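Long-range contacts in flavin reductase domain protein, FMN-binding (Shewanella baltica, PDB 3HMZ), which binds flavin mononucleotide and probably works as a flavin reductase-like oxidoreductase that uses NAD or NADP: residues Met45-Cys50 / Thr61-Asp65; Met79-Gln83 / Leu123-Ala127; Trp132-Ile138 / Phe150-Gly156. One frame throughout, in Å; residues are numbered along the deposited sequence. Where two conformers were deposited one is given.

Contact 1: Met45-Cys50 / Thr61-Asp65. With FMN (flavin mononucleotide), chain B; EDO (1,2-ethanediol), chain I.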
loop_
_atom_site.group_PDB
_atom_site.type_symbol
_atom_site.label_atom_id
_atom_site.label_comp_id
_atom_site.label_asym_id
_atom_site.label_seq_id
_atom_site.Cartn_x
_atom_site.Cartn_y
_atom_site.Cartn_z
HETATM N N MSE A 45 -11.973 7.539 -9.887
HETATM C CA MSE A 45 -10.909 8.384 -9.348
HETATM C C MSE A 45 -9.665 7.532 -9.078
HETATM O O MSE A 45 -9.735 6.306 -9.122
HETATM C CB MSE A 45 -11.335 9.077 -8.048
HETATM C CG MSE A 45 -11.666 8.129 -6.893
HETATM SE SE MSE A 45 -11.954 9.027 -5.229
HETATM C CE MSE A 45 -10.344 8.561 -4.286
ATOM N N ALA A 46 -8.550 8.207 -8.813
ATOM C CA ALA A 46 -7.299 7.539 -8.440
ATOM C C ALA A 46 -7.208 7.479 -6.912
ATOM O O ALA A 46 -7.613 8.426 -6.206
ATOM C CB ALA A 46 -6.089 8.247 -9.003
ATOM N N ALA A 47 -6.707 6.359 -6.398
ATOM C CA ALA A 47 -6.417 6.208 -4.971
ATOM C C ALA A 47 -5.088 5.498 -4.748
ATOM O O ALA A 47 -4.929 4.333 -5.136
ATOM C CB ALA A 47 -7.535 5.472 -4.201
ATOM N N ALA A 48 -4.120 6.211 -4.159
ATOM C CA ALA A 48 -2.912 5.552 -3.678
ATOM C C ALA A 48 -3.156 4.824 -2.355
ATOM O O ALA A 48 -2.479 3.834 -2.055
ATOM C CB ALA A 48 -1.784 6.552 -3.490
ATOM N N TRP A 49 -4.121 5.312 -1.551
ATOM C CA TRP A 49 -4.293 4.812 -0.174
ATOM C C TRP A 49 -5.326 3.711 -0.069
ATOM O O TRP A 49 -6.317 3.826 0.624
ATOM C CB TRP A 49 -4.538 5.969 0.782
ATOM C CG TRP A 49 -3.435 6.966 0.823
ATOM C CD1 TRP A 49 -2.196 6.868 0.253
ATOM C CD2 TRP A 49 -3.438 8.201 1.531
ATOM N NE1 TRP A 49 -1.432 8.005 0.512
ATOM C CE2 TRP A 49 -2.173 8.828 1.309
ATOM C CE3 TRP A 49 -4.388 8.856 2.339
ATOM C CZ2 TRP A 49 -1.867 10.063 1.846
ATOM C CZ3 TRP A 49 -4.070 10.086 2.860
ATOM C CH2 TRP A 49 -2.824 10.675 2.617
ATOM N N CYS A 50 -5.058 2.627 -0.779
ATOM C CA CYS A 50 -5.876 1.431 -0.819
ATOM C C CYS A 50 -4.973 0.277 -0.412
ATOM O O CYS A 50 -3.898 0.151 -0.941
ATOM C CB CYS A 50 -6.429 1.204 -2.220
ATOM S SG CYS A 50 -7.439 -0.306 -2.312
ATOM N N THR A 61 -9.055 -1.837 2.607
ATOM C CA THR A 61 -9.328 -0.502 3.057
ATOM C C THR A 61 -9.073 0.460 1.912
ATOM O O THR A 61 -8.196 0.212 1.070
ATOM C CB THR A 61 -8.472 -0.058 4.276
ATOM O OG1 THR A 61 -7.076 -0.205 3.959
ATOM C CG2 THR A 61 -8.851 -0.874 5.538
ATOM N N VAL A 62 -9.773 1.596 1.916
ATOM C CA VAL A 62 -9.456 2.717 1.020
ATOM C C VAL A 62 -9.810 4.025 1.740
ATOM O O VAL A 62 -10.793 4.081 2.490
ATOM C CB VAL A 62 -10.102 2.584 -0.367
ATOM C CG1 VAL A 62 -11.678 2.600 -0.313
ATOM C CG2 VAL A 62 -9.509 3.613 -1.306
ATOM N N VAL A 63 -8.966 5.018 1.569
ATOM C CA VAL A 63 -9.159 6.342 2.136
ATOM C C VAL A 63 -9.768 7.209 1.051
ATOM O O VAL A 63 -9.195 7.358 -0.036
ATOM C CB VAL A 63 -7.852 6.929 2.661
ATOM C CG1 VAL A 63 -8.141 8.245 3.347
ATOM C CG2 VAL A 63 -7.165 5.938 3.620
ATOM N N LEU A 64 -10.943 7.778 1.333
ATOM C CA LEU A 64 -11.681 8.594 0.356
ATOM C C LEU A 64 -11.967 9.958 0.954
ATOM O O LEU A 64 -12.731 10.080 1.907
ATOM C CB LEU A 64 -12.973 7.911 -0.035
ATOM C CG LEU A 64 -12.875 6.479 -0.574
ATOM C CD1 LEU A 64 -14.287 5.841 -0.677
ATOM C CD2 LEU A 64 -12.122 6.436 -1.881
ATOM N N ASP A 65 -11.395 10.993 0.368
ATOM C CA ASP A 65 -11.581 12.348 0.878
ATOM C C ASP A 65 -13.056 12.765 0.758
ATOM O O ASP A 65 -13.746 12.402 -0.191
ATOM C CB ASP A 65 -10.682 13.307 0.141
ATOM C CG ASP A 65 -10.613 14.648 0.806
ATOM O OD1 ASP A 65 -11.470 15.502 0.487
ATOM O OD2 ASP A 65 -9.696 14.850 1.645
HETATM N N1 FMN B . -7.979 10.865 -3.159
HETATM C C2 FMN B . -8.397 10.135 -2.072
HETATM O O2 FMN B . -9.422 10.475 -1.483
HETATM N N3 FMN B . -7.671 9.022 -1.690
HETATM C C4 FMN B . -6.530 8.627 -2.316
HETATM O O4 FMN B . -5.918 7.615 -1.882
HETATM C C4A FMN B . -6.103 9.395 -3.412
HETATM N N5 FMN B . -4.965 9.050 -4.117
HETATM C C5A FMN B . -4.626 9.661 -5.315
HETATM C C6 FMN B . -3.573 9.178 -6.107
HETATM C C7 FMN B . -3.217 9.803 -7.298
HETATM C C7M FMN B . -2.104 9.263 -8.141
HETATM C C8 FMN B . -3.925 10.937 -7.706
HETATM C C8M FMN B . -3.571 11.660 -8.990
HETATM C C9 FMN B . -4.970 11.396 -6.917
HETATM C C9A FMN B . -5.354 10.799 -5.726
HETATM N N10 FMN B . -6.411 11.240 -4.935
HETATM C C10 FMN B . -6.828 10.510 -3.834
HETATM C "C1'" FMN B . -7.302 12.373 -5.367
HETATM C "C2'" FMN B . -8.585 11.956 -6.100
HETATM O "O2'" FMN B . -8.339 10.935 -7.081
HETATM C "C3'" FMN B . -9.129 13.226 -6.743
HETATM O "O3'" FMN B . -9.524 14.129 -5.714
HETATM C "C4'" FMN B . -10.226 12.976 -7.797
HETATM O "O4'" FMN B . -10.289 14.144 -8.610
HETATM C "C5'" FMN B . -11.595 12.682 -7.218
HETATM O "O5'" FMN B . -12.501 12.550 -8.314
HETATM P P FMN B . -14.081 12.572 -8.058
HETATM O O1P FMN B . -14.650 12.618 -9.465
HETATM O O2P FMN B . -14.494 11.363 -7.267
HETATM O O3P FMN B . -14.408 13.815 -7.272
HETATM C C1 EDO I . -7.537 11.930 2.313
HETATM O O1 EDO I . -7.563 13.150 1.561
HETATM C C2 EDO I . -8.650 11.949 3.352
HETATM O O2 EDO I . -8.239 12.487 4.617
HETATM O O HOH W 1 -6.317 2.334 3.255
#
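Trp49 and Val63 form the tight end of this contact. Val63 N donates to Trp49 O at 3.1 Å, and the same carbonyl oxygen also receives the CA-H of Val62 and a hydrogen from a water that bridges to Thr61 OG1. Trp49 is the centre of an inverse gamma turn, and with CG anti to its carbonyl carbon (chi1 -60°) its indole lies beside Val63. The valine comes at the ring edge, CG1 3.9 Å from Trp49 CE3, while its CG2 packs on Trp49 CB. Asn27 of the second subunit holds the indole NE1. Next to the turn, Ala47 CB and Cys50 CB both rest on Val62 CG2.

Further along, the backbones diverge and the flavin's polar edge is bonded by both, with Met45 CE and Leu64 CD2 still in touch. Ala48 N donates to flavin N5 at 3.0 Å and Trp49 N to O4 at 2.9 Å. From the facing segment, Val63 O accepts from N3 and Asp65 N donates to O2, each at 2.8 Å. The selenomethionine methyl of Met45 lies over the ring face, CE 3.3 Å from flavin C2. Packing is looser at partly exposed Asp65, where OD2 accepts from an ethanediol that probably came from the crystallisation liquor. Backbone groups reading the flavin's polar edge beside a buried beta hairpin mark the FMN site of the flavin reductase-like fold.

Contact 2: Met79-Gln83 / Leu123-Ala127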
loop_
_atom_site.group_PDB
_atom_site.type_symbol
_atom_site.label_atom_id
_atom_site.label_comp_id
_atom_site.label_asym_id
_atom_site.label_seq_id
_atom_site.Cartn_x
_atom_site.Cartn_y
_atom_site.Cartn_z
HETATM N N MSE A 79 -21.223 -0.085 -2.887
HETATM C CA MSE A 79 -20.468 -0.965 -3.785
HETATM C C MSE A 79 -19.469 -0.144 -4.589
HETATM O O MSE A 79 -19.715 1.004 -4.919
HETATM C CB MSE A 79 -21.417 -1.624 -4.798
HETATM C CG MSE A 79 -22.495 -2.534 -4.242
HETATM SE SE MSE A 79 -21.796 -4.202 -3.572
HETATM C CE MSE A 79 -20.782 -4.904 -5.055
ATOM N N PHE A 80 -18.351 -0.773 -4.939
ATOM C CA PHE A 80 -17.356 -0.133 -5.796
ATOM C C PHE A 80 -16.423 -1.197 -6.353
ATOM O O PHE A 80 -16.458 -2.361 -5.945
ATOM C CB PHE A 80 -16.596 0.988 -5.057
ATOM C CG PHE A 80 -15.898 0.548 -3.790
ATOM C CD1 PHE A 80 -16.584 0.525 -2.565
ATOM C CD2 PHE A 80 -14.536 0.260 -3.793
ATOM C CE1 PHE A 80 -15.957 0.168 -1.403
ATOM C CE2 PHE A 80 -13.889 -0.090 -2.612
ATOM C CZ PHE A 80 -14.605 -0.127 -1.406
ATOM N N VAL A 81 -15.594 -0.762 -7.305
ATOM C CA VAL A 81 -14.565 -1.616 -7.875
ATOM C C VAL A 81 -13.213 -0.925 -7.595
ATOM O O VAL A 81 -13.056 0.311 -7.700
ATOM C CB VAL A 81 -14.719 -1.865 -9.392
ATOM C CG1 VAL A 81 -13.538 -2.706 -9.955
ATOM C CG2 VAL A 81 -16.076 -2.528 -9.712
ATOM N N ILE A 82 -12.262 -1.763 -7.194
ATOM C CA ILE A 82 -10.835 -1.378 -7.076
ATOM C C ILE A 82 -10.141 -2.101 -8.217
ATOM O O ILE A 82 -10.301 -3.305 -8.405
ATOM C CB ILE A 82 -10.224 -1.810 -5.740
ATOM C CG1 ILE A 82 -10.887 -1.040 -4.581
ATOM C CG2 ILE A 82 -8.699 -1.626 -5.717
ATOM C CD1 ILE A 82 -10.688 0.474 -4.638
ATOM N N GLN A 83 -9.396 -1.355 -9.014
ATOM C CA GLN A 83 -8.696 -1.939 -10.145
ATOM C C GLN A 83 -7.297 -1.368 -10.261
ATOM O O GLN A 83 -7.035 -0.248 -9.857
ATOM C CB GLN A 83 -9.499 -1.785 -11.452
ATOM C CG GLN A 83 -9.976 -0.366 -11.776
ATOM C CD GLN A 83 -11.456 -0.228 -11.711
ATOM O OE1 GLN A 83 -12.142 -0.796 -12.581
ATOM N NE2 GLN A 83 -11.962 0.533 -10.732
ATOM N N LEU A 123 -21.958 -2.498 -11.654
ATOM C CA LEU A 123 -20.746 -1.751 -11.429
ATOM C C LEU A 123 -19.964 -1.459 -12.694
ATOM O O LEU A 123 -19.958 -2.267 -13.601
ATOM C CB LEU A 123 -19.791 -2.538 -10.504
ATOM C CG LEU A 123 -20.178 -2.625 -9.024
ATOM C CD1 LEU A 123 -19.406 -3.708 -8.269
ATOM C CD2 LEU A 123 -20.100 -1.253 -8.381
ATOM N N PRO A 124 -19.259 -0.319 -12.702
ATOM C CA PRO A 124 -18.365 0.007 -13.810
ATOM C C PRO A 124 -16.946 -0.499 -13.542
ATOM O O PRO A 124 -16.400 -0.260 -12.453
ATOM C CB PRO A 124 -18.371 1.529 -13.817
ATOM C CG PRO A 124 -18.569 1.912 -12.368
ATOM C CD PRO A 124 -19.315 0.796 -11.731
ATOM N N PHE A 125 -16.386 -1.198 -14.516
ATOM C CA PHE A 125 -15.015 -1.684 -14.483
ATOM C C PHE A 125 -14.222 -0.906 -15.560
ATOM O O PHE A 125 -14.753 -0.654 -16.664
ATOM C CB PHE A 125 -14.963 -3.166 -14.804
ATOM C CG PHE A 125 -15.577 -4.047 -13.748
ATOM C CD1 PHE A 125 -16.946 -4.171 -13.623
ATOM C CD2 PHE A 125 -14.772 -4.756 -12.885
ATOM C CE1 PHE A 125 -17.490 -5.003 -12.641
ATOM C CE2 PHE A 125 -15.301 -5.604 -11.944
ATOM C CZ PHE A 125 -16.693 -5.721 -11.814
ATOM N N VAL A 126 -12.967 -0.572 -15.275
ATOM C CA VAL A 126 -12.145 0.202 -16.202
ATOM C C VAL A 126 -11.394 -0.717 -17.160
ATOM O O VAL A 126 -10.600 -1.552 -16.746
ATOM C CB VAL A 126 -11.205 1.172 -15.468
ATOM C CG1 VAL A 126 -10.337 1.946 -16.460
ATOM C CG2 VAL A 126 -12.003 2.120 -14.500
ATOM N N ALA A 127 -11.652 -0.563 -18.449
ATOM C CA ALA A 127 -10.933 -1.305 -19.485
ATOM C C ALA A 127 -9.444 -0.970 -19.482
ATOM O O ALA A 127 -9.070 0.175 -19.228
ATOM C CB ALA A 127 -11.505 -0.995 -20.901
#
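Val81 sets a methyl squarely on Phe125: CG2 lies 3.9 Å from the ring centroid and 12° off the normal, a CH-pi contact over the face. Here a strand of the large antiparallel sheet packs through its side chains against residues 123-127, whose short strand 125-126 pairs with 115-116 in a small two-stranded sheet of its own. The segments run nearly the same way, without backbone pairing between them. With CG1 anti to the backbone N (chi1 176°), Val81 turns both methyls to the ring, CG1 meeting Phe125 CD2 at 3.8 Å. Its CG2 also reaches Leu123 CB. Leu123 extends this apolar patch, crossing selenomethionine Met79 at about a right angle, with CD1 3.7 Å from Met79 CE and CD2 against Met79 CB. Past Phe125, toward the C-terminal end of both segments, the patch gives way to the amide of Gln83. Its NE2 bonds to Leu33 O and Ser35 OG on strand 32-38, which fixes the rotation of the group and leaves OE1 facing Val126. Val126 CG2 lies over the face of this amide, 3.7 Å from Gln83 CD. From the same side, Val126 N donates to Gln83 OE1 at 2.8 Å, 37° out of the carbonyl plane.

Contact 3: Trp132-Ile138 / Phe150-Gly156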
loop_
_atom_site.group_PDB
_atom_site.type_symbol
_atom_site.label_atom_id
_atom_site.label_comp_id
_atom_site.label_asym_id
_atom_site.label_seq_id
_atom_site.Cartn_x
_atom_site.Cartn_y
_atom_site.Cartn_z
ATOM N N TRP A 132 -9.056 -6.428 -11.318
ATOM C CA TRP A 132 -10.249 -5.792 -10.796
ATOM C C TRP A 132 -10.772 -6.581 -9.600
ATOM O O TRP A 132 -10.770 -7.816 -9.630
ATOM C CB TRP A 132 -11.356 -5.758 -11.840
ATOM C CG TRP A 132 -10.989 -5.152 -13.168
ATOM C CD1 TRP A 132 -11.258 -3.882 -13.583
ATOM C CD2 TRP A 132 -10.330 -5.803 -14.260
ATOM N NE1 TRP A 132 -10.770 -3.682 -14.853
ATOM C CE2 TRP A 132 -10.187 -4.846 -15.287
ATOM C CE3 TRP A 132 -9.804 -7.075 -14.449
ATOM C CZ2 TRP A 132 -9.588 -5.150 -16.484
ATOM C CZ3 TRP A 132 -9.217 -7.380 -15.626
ATOM C CH2 TRP A 132 -9.107 -6.417 -16.637
ATOM N N LEU A 133 -11.229 -5.855 -8.579
ATOM C CA LEU A 133 -11.798 -6.412 -7.379
ATOM C C LEU A 133 -13.156 -5.734 -7.130
ATOM O O LEU A 133 -13.209 -4.507 -6.930
ATOM C CB LEU A 133 -10.865 -6.193 -6.190
ATOM C CG LEU A 133 -9.435 -6.772 -6.279
ATOM C CD1 LEU A 133 -8.429 -5.851 -6.982
ATOM C CD2 LEU A 133 -8.903 -7.114 -4.860
ATOM N N ALA A 134 -14.239 -6.518 -7.159
ATOM C CA ALA A 134 -15.595 -6.027 -6.839
ATOM C C ALA A 134 -15.729 -6.005 -5.308
ATOM O O ALA A 134 -15.435 -7.000 -4.651
ATOM C CB ALA A 134 -16.618 -6.901 -7.451
ATOM N N CYS A 135 -16.172 -4.865 -4.777
ATOM C CA CYS A 135 -16.170 -4.609 -3.341
ATOM C C CYS A 135 -17.537 -4.188 -2.822
ATOM O O CYS A 135 -18.244 -3.403 -3.441
ATOM C CB CYS A 135 -15.186 -3.492 -3.015
ATOM S SG CYS A 135 -13.473 -3.852 -3.451
ATOM N N LYS A 136 -17.870 -4.736 -1.658
ATOM C CA LYS A 136 -19.100 -4.427 -0.942
ATOM C C LYS A 136 -18.677 -3.718 0.344
ATOM O O LYS A 136 -18.000 -4.307 1.186
ATOM C CB LYS A 136 -19.888 -5.679 -0.607
ATOM C CG LYS A 136 -21.233 -5.417 0.131
ATOM C CD LYS A 136 -21.869 -6.725 0.489
ATOM C CE LYS A 136 -23.217 -6.471 1.160
ATOM N NZ LYS A 136 -23.824 -7.756 1.639
ATOM N N LEU A 137 -19.104 -2.478 0.487
ATOM C CA LEU A 137 -18.828 -1.692 1.674
ATOM C C LEU A 137 -19.354 -2.353 2.955
ATOM O O LEU A 137 -20.463 -2.867 2.979
ATOM C CB LEU A 137 -19.453 -0.288 1.562
ATOM C CG LEU A 137 -19.194 0.738 2.680
ATOM C CD1 LEU A 137 -17.692 1.103 2.769
ATOM C CD2 LEU A 137 -20.086 1.976 2.514
ATOM N N ILE A 138 -18.532 -2.342 3.986
ATOM C CA ILE A 138 -18.936 -2.716 5.357
ATOM C C ILE A 138 -19.058 -1.368 6.079
ATOM O O ILE A 138 -18.043 -0.789 6.466
ATOM C CB ILE A 138 -17.919 -3.607 6.050
ATOM C CG1 ILE A 138 -17.724 -4.893 5.273
ATOM C CG2 ILE A 138 -18.410 -3.886 7.544
ATOM C CD1 ILE A 138 -16.621 -5.753 5.800
ATOM N N PHE A 150 -12.574 3.655 4.670
ATOM C CA PHE A 150 -13.622 2.773 4.232
ATOM C C PHE A 150 -13.103 1.353 4.170
ATOM O O PHE A 150 -11.982 1.143 3.734
ATOM C CB PHE A 150 -14.131 3.231 2.853
ATOM C CG PHE A 150 -14.867 4.540 2.899
ATOM C CD1 PHE A 150 -14.215 5.726 3.047
ATOM C CD2 PHE A 150 -16.257 4.555 2.781
ATOM C CE1 PHE A 150 -14.894 6.928 3.150
ATOM C CE2 PHE A 150 -16.960 5.761 2.838
ATOM C CZ PHE A 150 -16.290 6.940 3.038
ATOM N N ILE A 151 -13.890 0.408 4.655
ATOM C CA ILE A 151 -13.606 -1.027 4.674
ATOM C C ILE A 151 -14.593 -1.732 3.784
ATOM O O ILE A 151 -15.806 -1.462 3.859
ATOM C CB ILE A 151 -13.687 -1.585 6.133
ATOM C CG1 ILE A 151 -12.520 -1.018 6.950
ATOM C CG2 ILE A 151 -13.655 -3.123 6.136
ATOM C CD1 ILE A 151 -12.638 -1.287 8.440
ATOM N N ALA A 152 -14.090 -2.665 2.976
ATOM C CA ALA A 152 -14.973 -3.452 2.133
ATOM C C ALA A 152 -14.602 -4.910 2.052
ATOM O O ALA A 152 -13.427 -5.251 2.162
ATOM C CB ALA A 152 -15.021 -2.873 0.679
ATOM N N GLU A 153 -15.617 -5.745 1.827
ATOM C CA GLU A 153 -15.374 -7.138 1.513
ATOM C C GLU A 153 -15.193 -7.236 -0.009
ATOM O O GLU A 153 -15.921 -6.610 -0.780
ATOM C CB GLU A 153 -16.515 -8.034 1.997
ATOM C CG GLU A 153 -16.552 -9.435 1.428
ATOM C CD GLU A 153 -17.309 -10.412 2.351
ATOM O OE1 GLU A 153 -18.108 -9.939 3.224
ATOM O OE2 GLU A 153 -17.038 -11.624 2.243
ATOM N N VAL A 154 -14.214 -8.020 -0.427
ATOM C CA VAL A 154 -13.982 -8.271 -1.866
ATOM C C VAL A 154 -14.847 -9.499 -2.175
ATOM O O VAL A 154 -14.680 -10.584 -1.560
ATOM C CB VAL A 154 -12.513 -8.527 -2.158
ATOM C CG1 VAL A 154 -12.347 -9.001 -3.601
ATOM C CG2 VAL A 154 -11.696 -7.257 -1.858
ATOM N N ILE A 155 -15.807 -9.317 -3.076
ATOM C CA ILE A 155 -16.758 -10.358 -3.466
ATOM C C ILE A 155 -16.497 -11.013 -4.806
ATOM O O ILE A 155 -17.183 -11.966 -5.176
ATOM C CB ILE A 155 -18.239 -9.818 -3.383
ATOM C CG1 ILE A 155 -18.493 -8.688 -4.386
ATOM C CG2 ILE A 155 -18.525 -9.345 -1.919
ATOM C CD1 ILE A 155 -19.973 -8.185 -4.432
ATOM N N GLY A 156 -15.538 -10.474 -5.562
ATOM C CA GLY A 156 -15.162 -11.032 -6.825
ATOM C C GLY A 156 -13.841 -10.421 -7.247
ATOM O O GLY A 156 -13.560 -9.269 -6.874
HETATM O O HOH W 2 -16.247 1.274 6.081
#
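Leu137 holds CG anti to its backbone N (chi1 -176°), and the chain then bends back at chi2, bringing Leu137 CD1 to the edge of the Phe150 ring, in its plane and 3.7 Å from Phe150 CD2. At the other end, Ile155 places CG1 between its own N and carbonyl carbon (chi1 65°), which lays that atom along Ala134, 4.0 Å from its CB, and leaves CG2 against Lys136 CB.

Between these ends the backbones form an antiparallel ladder. Lys136 and Glu153 are a hydrogen-bonded pair: Lys136 N donates to Glu153 O at 2.8 Å, nearly straight and in the carbonyl plane, and Glu153 N answers to Lys136 O. Their side chains stand on the same face, but the charged ends do not meet. On the other face Cys135 CB touches Ala152 CB at 3.7 Å, and Leu133 packs obliquely on Val154. A classic beta bulge shifts the register by one residue: both Ile155 and Gly156 face Ala134, whose O accepts from Ile155 N and whose N donates to Gly156 O, each at 2.8 Å. At the far end Ile138 N reaches Ile151 O at 2.9 Å, while a water joins Ile138 O to Ile151 N in place of a direct return bond.

The N-to-C directions of the two segments lie 138° apart, well short of strictly antiparallel. Strand 79-84 flanks 131-138 and strand 58-63 flanks 149-160, with Cys135 touching Phe80 and Leu60. Gln144 of helix 141-147 covers Leu137 and Phe150, and Tyr147 of the second subunit packs on Ile138 and Ile151.

Read from the N terminus, the three contacts close in series, none nested in or crossing another. Contact 1 closes the short hairpin of strands 41-55 and 58-63 at the flavin. Contact 2 closes a much longer loop, 39 residues with helices 90-96 and 107-111, bringing 123-127 back onto strand 79-84. Contact 3 then closes an excursion through helix 141-147. All three reach the same antiparallel sheet: strand 58-63 of contact 1 neighbours 149-160 of contact 3, which pairs with 131-138, itself beside 79-84 of contact 2. Cys50 packing on Ile82 and Val62 on Phe80 join contacts 1 and 2 directly, and contacts 1 and 3 both touch the second subunit.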